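Local coordinates for protein phenol hydroxylase component phN (PDB 3U52) that probably serves as the diiron hydroxylase component of a multicomponent bacterial phenol hydroxylase that inserts oxygen into aromatic rings, at residues S274-M283 with L331-F339; R92-S102 with N347-E357. All coordinates share one frame; numbering follows the deposited sequence.

Interaction 1: residues S274-M283 with L331-F339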
loop_
_atom_site.group_PDB
_atom_site.type_symbol
_atom_site.label_atom_id
_atom_site.label_comp_id
_atom_site.label_asym_id
_atom_site.label_seq_id
_atom_site.Cartn_x
_atom_site.Cartn_y
_atom_site.Cartn_z
ATOM N N SER A 274 -23.261 -8.048 24.089
ATOM C CA SER A 274 -23.708 -9.429 24.008
ATOM C C SER A 274 -23.641 -9.976 22.553
ATOM O O SER A 274 -23.311 -11.130 22.359
ATOM C CB SER A 274 -25.073 -9.623 24.680
ATOM O OG SER A 274 -26.183 -9.228 23.880
ATOM N N LEU A 275 -23.873 -9.135 21.542
ATOM C CA LEU A 275 -23.665 -9.507 20.152
ATOM C C LEU A 275 -22.227 -9.917 19.793
ATOM O O LEU A 275 -22.033 -10.814 18.952
ATOM C CB LEU A 275 -24.068 -8.345 19.242
ATOM C CG LEU A 275 -25.553 -8.049 19.120
ATOM C CD1 LEU A 275 -25.739 -6.804 18.200
ATOM C CD2 LEU A 275 -26.307 -9.286 18.607
ATOM N N VAL A 276 -21.234 -9.240 20.387
ATOM C CA VAL A 276 -19.810 -9.566 20.220
ATOM C C VAL A 276 -19.410 -10.856 20.961
ATOM O O VAL A 276 -18.595 -11.616 20.444
ATOM C CB VAL A 276 -18.859 -8.413 20.658
ATOM C CG1 VAL A 276 -17.419 -8.686 20.197
ATOM C CG2 VAL A 276 -19.294 -7.103 20.074
ATOM N N SER A 277 -19.989 -11.108 22.145
ATOM C CA SER A 277 -19.713 -12.342 22.855
ATOM C C SER A 277 -20.005 -13.558 22.004
ATOM O O SER A 277 -19.224 -14.506 21.954
ATOM C CB SER A 277 -20.475 -12.436 24.193
ATOM O OG SER A 277 -21.811 -12.763 23.957
ATOM N N MET A 278 -21.148 -13.525 21.331
ATOM C CA MET A 278 -21.566 -14.602 20.427
ATOM C C MET A 278 -20.619 -14.744 19.194
ATOM O O MET A 278 -20.278 -15.850 18.762
ATOM C CB MET A 278 -23.001 -14.298 19.970
ATOM C CG MET A 278 -23.508 -15.224 18.967
ATOM S SD MET A 278 -25.152 -14.702 18.428
ATOM C CE MET A 278 -24.659 -13.355 17.289
ATOM N N MET A 279 -20.254 -13.620 18.600
ATOM C CA MET A 279 -19.303 -13.585 17.472
ATOM C C MET A 279 -17.989 -14.275 17.786
ATOM O O MET A 279 -17.516 -15.163 17.034
ATOM C CB MET A 279 -19.051 -12.105 17.117
ATOM C CG MET A 279 -18.260 -11.808 15.845
ATOM S SD MET A 279 -16.486 -12.126 15.943
ATOM C CE MET A 279 -15.645 -10.923 16.905
ATOM N N MET A 280 -17.353 -13.836 18.865
ATOM C CA MET A 280 -16.008 -14.341 19.152
ATOM C C MET A 280 -16.014 -15.809 19.645
ATOM O O MET A 280 -15.074 -16.550 19.336
ATOM C CB MET A 280 -15.225 -13.433 20.113
ATOM C CG MET A 280 -15.676 -13.472 21.564
ATOM S SD MET A 280 -14.910 -12.145 22.533
ATOM C CE MET A 280 -13.258 -12.746 22.779
ATOM N N ASP A 281 -17.043 -16.229 20.383
ATOM C CA ASP A 281 -17.064 -17.612 20.873
ATOM C C ASP A 281 -17.472 -18.590 19.781
ATOM O O ASP A 281 -16.943 -19.725 19.753
ATOM C CB ASP A 281 -18.003 -17.786 22.072
ATOM C CG ASP A 281 -17.383 -17.306 23.378
ATOM O OD1 ASP A 281 -18.021 -17.437 24.421
ATOM O OD2 ASP A 281 -16.230 -16.832 23.386
ATOM N N TYR A 282 -18.392 -18.169 18.883
ATOM C CA TYR A 282 -19.010 -19.092 17.890
ATOM C C TYR A 282 -18.717 -18.831 16.406
ATOM O O TYR A 282 -18.595 -19.787 15.617
ATOM C CB TYR A 282 -20.543 -19.096 18.056
ATOM C CG TYR A 282 -21.001 -19.840 19.286
ATOM C CD1 TYR A 282 -21.072 -19.205 20.544
ATOM C CD2 TYR A 282 -21.340 -21.183 19.203
ATOM C CE1 TYR A 282 -21.449 -19.894 21.694
ATOM C CE2 TYR A 282 -21.741 -21.904 20.345
ATOM C CZ TYR A 282 -21.805 -21.257 21.569
ATOM O OH TYR A 282 -22.198 -22.003 22.652
ATOM N N MET A 283 -18.666 -17.559 16.003
ATOM C CA MET A 283 -18.549 -17.267 14.586
ATOM C C MET A 283 -17.114 -17.334 14.036
ATOM O O MET A 283 -16.939 -17.413 12.813
ATOM C CB MET A 283 -19.209 -15.947 14.218
ATOM C CG MET A 283 -20.723 -15.870 14.510
ATOM S SD MET A 283 -21.213 -14.305 13.789
ATOM C CE MET A 283 -22.932 -14.490 13.485
ATOM N N LEU A 331 -23.548 -15.763 28.530
ATOM C CA LEU A 331 -23.984 -14.815 27.472
ATOM C C LEU A 331 -23.882 -15.323 26.026
ATOM O O LEU A 331 -24.881 -15.326 25.274
ATOM C CB LEU A 331 -23.166 -13.554 27.574
ATOM C CG LEU A 331 -23.890 -12.275 27.298
ATOM C CD1 LEU A 331 -25.102 -12.099 28.294
ATOM C CD2 LEU A 331 -22.860 -11.170 27.556
ATOM N N SER A 332 -22.701 -15.757 25.634
ATOM C CA SER A 332 -22.496 -16.161 24.233
ATOM C C SER A 332 -23.330 -17.375 23.846
ATOM O O SER A 332 -23.849 -17.460 22.735
ATOM C CB SER A 332 -21.007 -16.382 23.964
ATOM O OG SER A 332 -20.553 -17.575 24.569
ATOM N N HIS A 333 -23.503 -18.295 24.787
ATOM C CA HIS A 333 -24.272 -19.523 24.556
ATOM C C HIS A 333 -25.804 -19.245 24.459
ATOM O O HIS A 333 -26.482 -19.779 23.581
ATOM C CB HIS A 333 -23.968 -20.515 25.692
ATOM C CG HIS A 333 -22.498 -20.607 26.035
ATOM N ND1 HIS A 333 -21.550 -21.042 25.126
ATOM C CD2 HIS A 333 -21.823 -20.262 27.160
ATOM C CE1 HIS A 333 -20.350 -20.986 25.686
ATOM N NE2 HIS A 333 -20.488 -20.527 26.920
ATOM N N GLN A 334 -26.335 -18.409 25.358
ATOM C CA GLN A 334 -27.737 -17.954 25.272
ATOM C C GLN A 334 -28.039 -17.252 23.934
ATOM O O GLN A 334 -29.061 -17.524 23.265
ATOM C CB GLN A 334 -28.056 -17.014 26.453
ATOM C CG GLN A 334 -28.030 -17.716 27.808
ATOM C CD GLN A 334 -28.078 -16.754 29.000
ATOM O OE1 GLN A 334 -27.570 -15.630 28.953
ATOM N NE2 GLN A 334 -28.685 -17.225 30.099
ATOM N N LEU A 335 -27.147 -16.384 23.496
ATOM C CA LEU A 335 -27.378 -15.663 22.267
ATOM C C LEU A 335 -27.239 -16.560 21.028
ATOM O O LEU A 335 -28.008 -16.423 20.080
ATOM C CB LEU A 335 -26.421 -14.466 22.181
ATOM C CG LEU A 335 -27.010 -13.289 22.943
ATOM C CD1 LEU A 335 -25.854 -12.558 23.499
ATOM C CD2 LEU A 335 -27.741 -12.461 21.900
ATOM N N TRP A 336 -26.281 -17.504 21.035
ATOM C CA TRP A 336 -26.056 -18.268 19.798
ATOM C C TRP A 336 -27.267 -19.122 19.562
ATOM O O TRP A 336 -27.802 -19.250 18.456
ATOM C CB TRP A 336 -24.811 -19.140 19.888
ATOM C CG TRP A 336 -24.515 -19.954 18.634
ATOM C CD1 TRP A 336 -24.590 -21.333 18.493
ATOM C CD2 TRP A 336 -24.130 -19.448 17.353
ATOM N NE1 TRP A 336 -24.216 -21.696 17.215
ATOM C CE2 TRP A 336 -23.902 -20.565 16.508
ATOM C CE3 TRP A 336 -23.891 -18.152 16.849
ATOM C CZ2 TRP A 336 -23.480 -20.426 15.193
ATOM C CZ3 TRP A 336 -23.476 -18.024 15.540
ATOM C CH2 TRP A 336 -23.274 -19.155 14.729
ATOM N N THR A 337 -27.700 -19.746 20.634
ATOM C CA THR A 337 -28.956 -20.537 20.627
ATOM C C THR A 337 -30.266 -19.731 20.194
ATOM O O THR A 337 -31.125 -20.239 19.417
ATOM C CB THR A 337 -28.878 -21.358 21.969
ATOM O OG1 THR A 337 -28.592 -22.746 21.751
ATOM C CG2 THR A 337 -29.795 -21.048 22.977
ATOM N N THR A 338 -30.362 -18.471 20.587
ATOM C CA THR A 338 -31.385 -17.546 20.102
ATOM C C THR A 338 -31.284 -17.315 18.605
ATOM O O THR A 338 -32.288 -17.428 17.885
ATOM C CB THR A 338 -31.244 -16.205 20.839
ATOM O OG1 THR A 338 -31.494 -16.481 22.226
ATOM C CG2 THR A 338 -32.217 -15.139 20.321
ATOM N N PHE A 339 -30.079 -17.001 18.118
ATOM C CA PHE A 339 -29.904 -16.706 16.704
ATOM C C PHE A 339 -30.072 -17.960 15.871
ATOM O O PHE A 339 -30.645 -17.907 14.770
ATOM C CB PHE A 339 -28.577 -16.002 16.431
ATOM C CG PHE A 339 -28.626 -14.503 16.721
ATOM C CD1 PHE A 339 -28.131 -13.987 17.901
ATOM C CD2 PHE A 339 -29.206 -13.640 15.816
ATOM C CE1 PHE A 339 -28.148 -12.614 18.151
ATOM C CE2 PHE A 339 -29.216 -12.264 16.037
ATOM C CZ PHE A 339 -28.711 -11.753 17.226
#
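Tyr-282 and Trp-336 lie nearly flat on each other between helical segments whose axes run at 87° to one another, an offset stack with the Tyr-282 ring and the five-membered ring of Trp-336 centred 4.0 Å apart. Each ring also covers the other's CB, so the CH-pi contacts are mutual. With its CG anti to the backbone N (chi1 -180°), Trp-336 lays its indole face over the Tyr-282 ring, and its NE1 is taken by Trp-351 O. The phenol then meets His-333 rim to rim: Tyr-282 OH and His-333 ND1 are hydrogen-bonded at 2.7 Å in the imidazole plane, and the hydroxyl also bonds Tyr-377 OH. Knobs pack into holes where segments 274-283 and 331-339 cross, the segment axes 7.9 Å apart at closest approach. Met-278 drops among Ser-332, Leu-335, Trp-336 and Phe-339; its chain runs out straight as far as SD, which approaches the Phe-339 ring obliquely, and the bend at chi3 (79°) places CE by the same ring, a Met-aromatic contact with a ring that lines a xenon pocket. Ser-332 is the reciprocal knob, and its OG donates to Asp-281 OD1 across 2.5 Å, on the anti side of a buried carboxylate whose OD2 accepts from Trp-291 N.

Interaction 2: residues R92-S102 with N347-E357; sequences RYVNALKLFIS and NFHTWIPEKEE
Arg-92 lays its aliphatic chain across the Trp-351 indole at about a right angle, with CD 3.7 Å from the centroid of the five-membered ring and over its face, a CH-pi contact. The chain bends at chi3 (-53°), turning the guanidinium past the indole, its plane 48° from that of the ring, toward the start of helix 355-364. There Glu-357 comes from the opposite direction: Arg-92 NH1 gives its N-H to Glu-357 OE1 at 2.7 Å, edge-on to the guanidinium and on the syn side of the carboxylate. The same oxygen accepts from Glu-354 N at 3.0 Å, from the other face of the carboxylate, tying the N-cap backbone into the ion pair. Glu-354 OE1 adds a long, purely electrostatic contact to the guanidinium.

Further along, Asn-95 reaches out from helix 94-103 toward the extended chain. Its amide is held at both ends: ND2 bonds back to Arg-92 O, while OD1 receives His-349 N at 3.0 Å and Lys-98 NZ from opposite faces, each well out of the carbonyl plane. His-349 O, buried here, has no partner in the model. Lys-98, extended beyond CG, runs obliquely past Phe-348 CB. Its NZ also pairs with Asp-491, and a water bridges NZ to Asn-347 O. Phe-348 CE2 packs on Leu-99 CD1. A weak bond of 3.5 Å links Asn-347 ND2 to Ser-102 OG. That ND2 also bonds Gly-158 O, and OD1 bonds Tyr-171 OH. The hydroxylase-family helix 94-103 is thereby joined to the irregular chain leading into helix 355-364.

Glu-357 OE2 also bridges to Lys-287, so this carboxylate lies between two cations, which would probably favour its ionised form. The Asn-95 amide, fixed from its own helix, stands in for a backbone partner to His-349 N.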
loop_
_atom_site.group_PDB
_atom_site.type_symbol
_atom_site.label_atom_id
_atom_site.label_comp_id
_atom_site.label_asym_id
_atom_site.label_seq_id
_atom_site.Cartn_x
_atom_site.Cartn_y
_atom_site.Cartn_z
ATOM N N ARG A 92 -17.528 -19.791 7.137
ATOM C CA ARG A 92 -18.321 -19.496 8.348
ATOM C C ARG A 92 -17.892 -18.139 8.897
ATOM O O ARG A 92 -18.699 -17.400 9.471
ATOM C CB ARG A 92 -18.161 -20.548 9.468
ATOM C CG ARG A 92 -18.845 -21.902 9.162
ATOM C CD ARG A 92 -18.656 -22.938 10.312
ATOM N NE ARG A 92 -17.235 -23.095 10.652
ATOM C CZ ARG A 92 -16.740 -23.716 11.736
ATOM N NH1 ARG A 92 -17.558 -24.248 12.652
ATOM N NH2 ARG A 92 -15.409 -23.791 11.924
ATOM N N TYR A 93 -16.601 -17.825 8.746
ATOM C CA TYR A 93 -16.022 -16.584 9.295
ATOM C C TYR A 93 -16.723 -15.360 8.735
ATOM O O TYR A 93 -16.826 -14.349 9.429
ATOM C CB TYR A 93 -14.497 -16.503 8.988
ATOM C CG TYR A 93 -13.910 -15.105 9.225
ATOM C CD1 TYR A 93 -13.506 -14.684 10.519
ATOM C CD2 TYR A 93 -13.804 -14.185 8.186
ATOM C CE1 TYR A 93 -12.980 -13.406 10.726
ATOM C CE2 TYR A 93 -13.291 -12.915 8.382
ATOM C CZ TYR A 93 -12.870 -12.532 9.626
ATOM O OH TYR A 93 -12.396 -11.238 9.751
ATOM N N VAL A 94 -17.190 -15.411 7.484
ATOM C CA VAL A 94 -17.747 -14.221 6.847
ATOM C C VAL A 94 -19.044 -13.750 7.594
ATOM O O VAL A 94 -19.389 -12.564 7.550
ATOM C CB VAL A 94 -17.970 -14.431 5.367
ATOM C CG1 VAL A 94 -18.527 -13.158 4.666
ATOM C CG2 VAL A 94 -16.649 -14.893 4.715
ATOM N N ASN A 95 -19.686 -14.658 8.318
ATOM C CA ASN A 95 -20.823 -14.282 9.158
ATOM C C ASN A 95 -20.544 -13.222 10.220
ATOM O O ASN A 95 -21.430 -12.436 10.526
ATOM C CB ASN A 95 -21.485 -15.534 9.704
ATOM C CG ASN A 95 -22.050 -16.390 8.558
ATOM O OD1 ASN A 95 -23.048 -16.032 7.957
ATOM N ND2 ASN A 95 -21.361 -17.462 8.212
ATOM N N ALA A 96 -19.310 -13.167 10.703
ATOM C CA ALA A 96 -18.879 -12.126 11.601
ATOM C C ALA A 96 -18.903 -10.810 10.851
ATOM O O ALA A 96 -19.266 -9.797 11.425
ATOM C CB ALA A 96 -17.532 -12.404 12.087
ATOM N N LEU A 97 -18.582 -10.819 9.559
ATOM C CA LEU A 97 -18.563 -9.561 8.768
ATOM C C LEU A 97 -19.955 -9.056 8.356
ATOM O O LEU A 97 -20.168 -7.832 8.176
ATOM C CB LEU A 97 -17.614 -9.683 7.555
ATOM C CG LEU A 97 -16.155 -10.142 7.834
ATOM C CD1 LEU A 97 -15.361 -10.301 6.518
ATOM C CD2 LEU A 97 -15.390 -9.229 8.824
ATOM N N LYS A 98 -20.901 -9.994 8.171
ATOM C CA LYS A 98 -22.334 -9.628 7.892
ATOM C C LYS A 98 -22.910 -8.888 9.088
ATOM O O LYS A 98 -23.540 -7.851 8.937
ATOM C CB LYS A 98 -23.155 -10.879 7.616
ATOM C CG LYS A 98 -22.577 -11.707 6.466
ATOM C CD LYS A 98 -23.233 -13.063 6.326
ATOM C CE LYS A 98 -22.381 -13.996 5.420
ATOM N NZ LYS A 98 -23.164 -15.212 5.046
ATOM N N LEU A 99 -22.623 -9.407 10.277
ATOM C CA LEU A 99 -22.940 -8.754 11.543
ATOM C C LEU A 99 -22.256 -7.381 11.686
ATOM O O LEU A 99 -22.875 -6.394 12.082
ATOM C CB LEU A 99 -22.537 -9.695 12.686
ATOM C CG LEU A 99 -22.902 -9.566 14.166
ATOM C CD1 LEU A 99 -24.388 -9.182 14.436
ATOM C CD2 LEU A 99 -22.597 -10.925 14.844
ATOM N N PHE A 100 -20.986 -7.318 11.367
ATOM C CA PHE A 100 -20.266 -6.058 11.417
ATOM C C PHE A 100 -20.812 -4.973 10.487
ATOM O O PHE A 100 -21.065 -3.864 10.950
ATOM C CB PHE A 100 -18.791 -6.271 11.124
ATOM C CG PHE A 100 -17.935 -5.046 11.413
ATOM C CD1 PHE A 100 -17.633 -4.138 10.398
ATOM C CD2 PHE A 100 -17.436 -4.807 12.696
ATOM C CE1 PHE A 100 -16.869 -3.020 10.665
ATOM C CE2 PHE A 100 -16.647 -3.662 12.967
ATOM C CZ PHE A 100 -16.375 -2.773 11.959
ATOM N N ILE A 101 -20.976 -5.276 9.198
ATOM C CA ILE A 101 -21.443 -4.277 8.222
ATOM C C ILE A 101 -22.891 -3.791 8.422
ATOM O O ILE A 101 -23.229 -2.658 8.038
ATOM C CB ILE A 101 -21.244 -4.763 6.772
ATOM C CG1 ILE A 101 -21.234 -3.571 5.803
ATOM C CG2 ILE A 101 -22.350 -5.803 6.378
ATOM C CD1 ILE A 101 -20.861 -3.923 4.365
ATOM N N SER A 102 -23.751 -4.640 9.005
ATOM C CA SER A 102 -25.136 -4.271 9.211
ATOM C C SER A 102 -25.420 -3.731 10.626
ATOM O O SER A 102 -26.392 -2.966 10.830
ATOM C CB SER A 102 -26.043 -5.437 8.835
ATOM O OG SER A 102 -25.706 -6.565 9.584
ATOM N N ASN A 347 -29.738 -12.039 8.289
ATOM C CA ASN A 347 -28.958 -11.927 7.063
ATOM C C ASN A 347 -27.613 -12.628 7.221
ATOM O O ASN A 347 -26.676 -12.349 6.476
ATOM C CB ASN A 347 -28.737 -10.431 6.729
ATOM C CG ASN A 347 -27.936 -9.699 7.805
ATOM O OD1 ASN A 347 -28.287 -9.720 8.993
ATOM N ND2 ASN A 347 -26.861 -9.003 7.386
ATOM N N PHE A 348 -27.496 -13.496 8.222
ATOM C CA PHE A 348 -26.346 -14.367 8.410
ATOM C C PHE A 348 -26.778 -15.782 8.801
ATOM O O PHE A 348 -27.896 -16.006 9.273
ATOM C CB PHE A 348 -25.263 -13.799 9.368
ATOM C CG PHE A 348 -25.728 -13.607 10.804
ATOM C CD1 PHE A 348 -25.717 -14.667 11.702
ATOM C CD2 PHE A 348 -26.223 -12.389 11.220
ATOM C CE1 PHE A 348 -26.157 -14.479 13.056
ATOM C CE2 PHE A 348 -26.670 -12.174 12.534
ATOM C CZ PHE A 348 -26.642 -13.211 13.463
ATOM N N HIS A 349 -25.874 -16.723 8.587
ATOM C CA HIS A 349 -26.096 -18.139 8.937
ATOM C C HIS A 349 -25.665 -18.518 10.350
ATOM O O HIS A 349 -24.827 -17.843 10.958
ATOM C CB HIS A 349 -25.292 -19.037 7.974
ATOM C CG HIS A 349 -25.526 -18.719 6.526
ATOM N ND1 HIS A 349 -26.767 -18.743 5.955
ATOM C CD2 HIS A 349 -24.667 -18.361 5.539
ATOM C CE1 HIS A 349 -26.676 -18.437 4.672
ATOM N NE2 HIS A 349 -25.408 -18.188 4.395
ATOM N N THR A 350 -26.231 -19.604 10.881
ATOM C CA THR A 350 -25.761 -20.180 12.136
ATOM C C THR A 350 -25.640 -21.683 11.882
ATOM O O THR A 350 -25.973 -22.145 10.809
ATOM C CB THR A 350 -26.761 -19.956 13.313
ATOM O OG1 THR A 350 -27.949 -20.668 13.011
ATOM C CG2 THR A 350 -27.127 -18.408 13.550
ATOM N N TRP A 351 -25.183 -22.451 12.861
ATOM C CA TRP A 351 -24.871 -23.858 12.593
ATOM C C TRP A 351 -24.587 -24.423 13.954
ATOM O O TRP A 351 -24.475 -23.669 14.926
ATOM C CB TRP A 351 -23.599 -24.002 11.713
ATOM C CG TRP A 351 -22.391 -23.236 12.281
ATOM C CD1 TRP A 351 -21.499 -23.707 13.220
ATOM C CD2 TRP A 351 -21.982 -21.878 12.001
ATOM N NE1 TRP A 351 -20.575 -22.729 13.550
ATOM C CE2 TRP A 351 -20.830 -21.602 12.812
ATOM C CE3 TRP A 351 -22.444 -20.877 11.145
ATOM C CZ2 TRP A 351 -20.154 -20.367 12.765
ATOM C CZ3 TRP A 351 -21.771 -19.622 11.118
ATOM C CH2 TRP A 351 -20.655 -19.382 11.923
ATOM N N ILE A 352 -24.465 -25.738 14.035
ATOM C CA ILE A 352 -24.015 -26.344 15.279
ATOM C C ILE A 352 -22.466 -26.380 15.298
ATOM O O ILE A 352 -21.872 -26.794 14.338
ATOM C CB ILE A 352 -24.669 -27.751 15.438
ATOM C CG1 ILE A 352 -26.191 -27.568 15.555
ATOM C CG2 ILE A 352 -24.111 -28.504 16.646
ATOM C CD1 ILE A 352 -26.955 -28.843 15.346
ATOM N N PRO A 353 -21.824 -25.926 16.392
ATOM C CA PRO A 353 -20.368 -25.945 16.506
ATOM C C PRO A 353 -19.763 -27.363 16.296
ATOM O O PRO A 353 -20.401 -28.365 16.666
ATOM C CB PRO A 353 -20.123 -25.444 17.953
ATOM C CG PRO A 353 -21.524 -25.656 18.682
ATOM C CD PRO A 353 -22.478 -25.342 17.589
ATOM N N GLU A 354 -18.562 -27.442 15.721
ATOM C CA GLU A 354 -17.867 -28.740 15.542
ATOM C C GLU A 354 -17.532 -29.327 16.887
ATOM O O GLU A 354 -17.477 -28.603 17.869
ATOM C CB GLU A 354 -16.563 -28.585 14.745
ATOM C CG GLU A 354 -16.673 -27.858 13.443
ATOM C CD GLU A 354 -17.708 -28.477 12.510
ATOM O OE1 GLU A 354 -18.400 -27.698 11.815
ATOM O OE2 GLU A 354 -17.836 -29.726 12.466
ATOM N N LYS A 355 -17.240 -30.627 16.946
ATOM C CA LYS A 355 -16.962 -31.254 18.245
ATOM C C LYS A 355 -15.691 -30.637 18.918
ATOM O O LYS A 355 -15.640 -30.460 20.137
ATOM C CB LYS A 355 -16.927 -32.794 18.129
ATOM C CG LYS A 355 -15.538 -33.381 17.826
ATOM C CD LYS A 355 -14.754 -33.774 19.125
ATOM C CE LYS A 355 -13.219 -33.459 19.064
ATOM N NZ LYS A 355 -12.430 -34.154 17.980
ATOM N N GLU A 356 -14.713 -30.249 18.114
ATOM C CA GLU A 356 -13.517 -29.569 18.633
ATOM C C GLU A 356 -13.795 -28.177 19.264
ATOM O O GLU A 356 -13.203 -27.827 20.262
ATOM C CB GLU A 356 -12.438 -29.479 17.546
ATOM C CG GLU A 356 -12.922 -28.950 16.182
ATOM C CD GLU A 356 -13.275 -30.064 15.144
ATOM O OE1 GLU A 356 -12.838 -29.911 13.967
ATOM O OE2 GLU A 356 -13.979 -31.062 15.482
ATOM N N GLU A 357 -14.705 -27.405 18.671
ATOM C CA GLU A 357 -15.131 -26.126 19.228
ATOM C C GLU A 357 -15.843 -26.349 20.546
ATOM O O GLU A 357 -15.617 -25.654 21.520
ATOM C CB GLU A 357 -16.042 -25.417 18.239
ATOM C CG GLU A 357 -15.359 -25.035 16.932
ATOM C CD GLU A 357 -16.315 -24.284 15.985
ATOM O OE1 GLU A 357 -17.072 -24.941 15.208
ATOM O OE2 GLU A 357 -16.320 -23.034 16.034
HETATM O O HOH W 1 -25.811 -14.713 4.521
#

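The two contacts have centres 10 Å apart on the same side of the chain's centre, and along the sequence interaction 1 is nested within the loop that interaction 2 closes. Helix 94-103 comes first, then helix 254-283, helix 331-342 and finally the chain 347-357, which runs on into helix 355-364. The two touch directly, through the indole-to-carbonyl bond between their tryptophans and through Phe-348, which packs against both Met-283 and Phe-339. Segment 347-357 therefore fits against helix 94-103 while also touching the crossed helices of interaction 1, joining a helix near the start of the chain to the helices and connecting chain of its middle, in a mostly buried region.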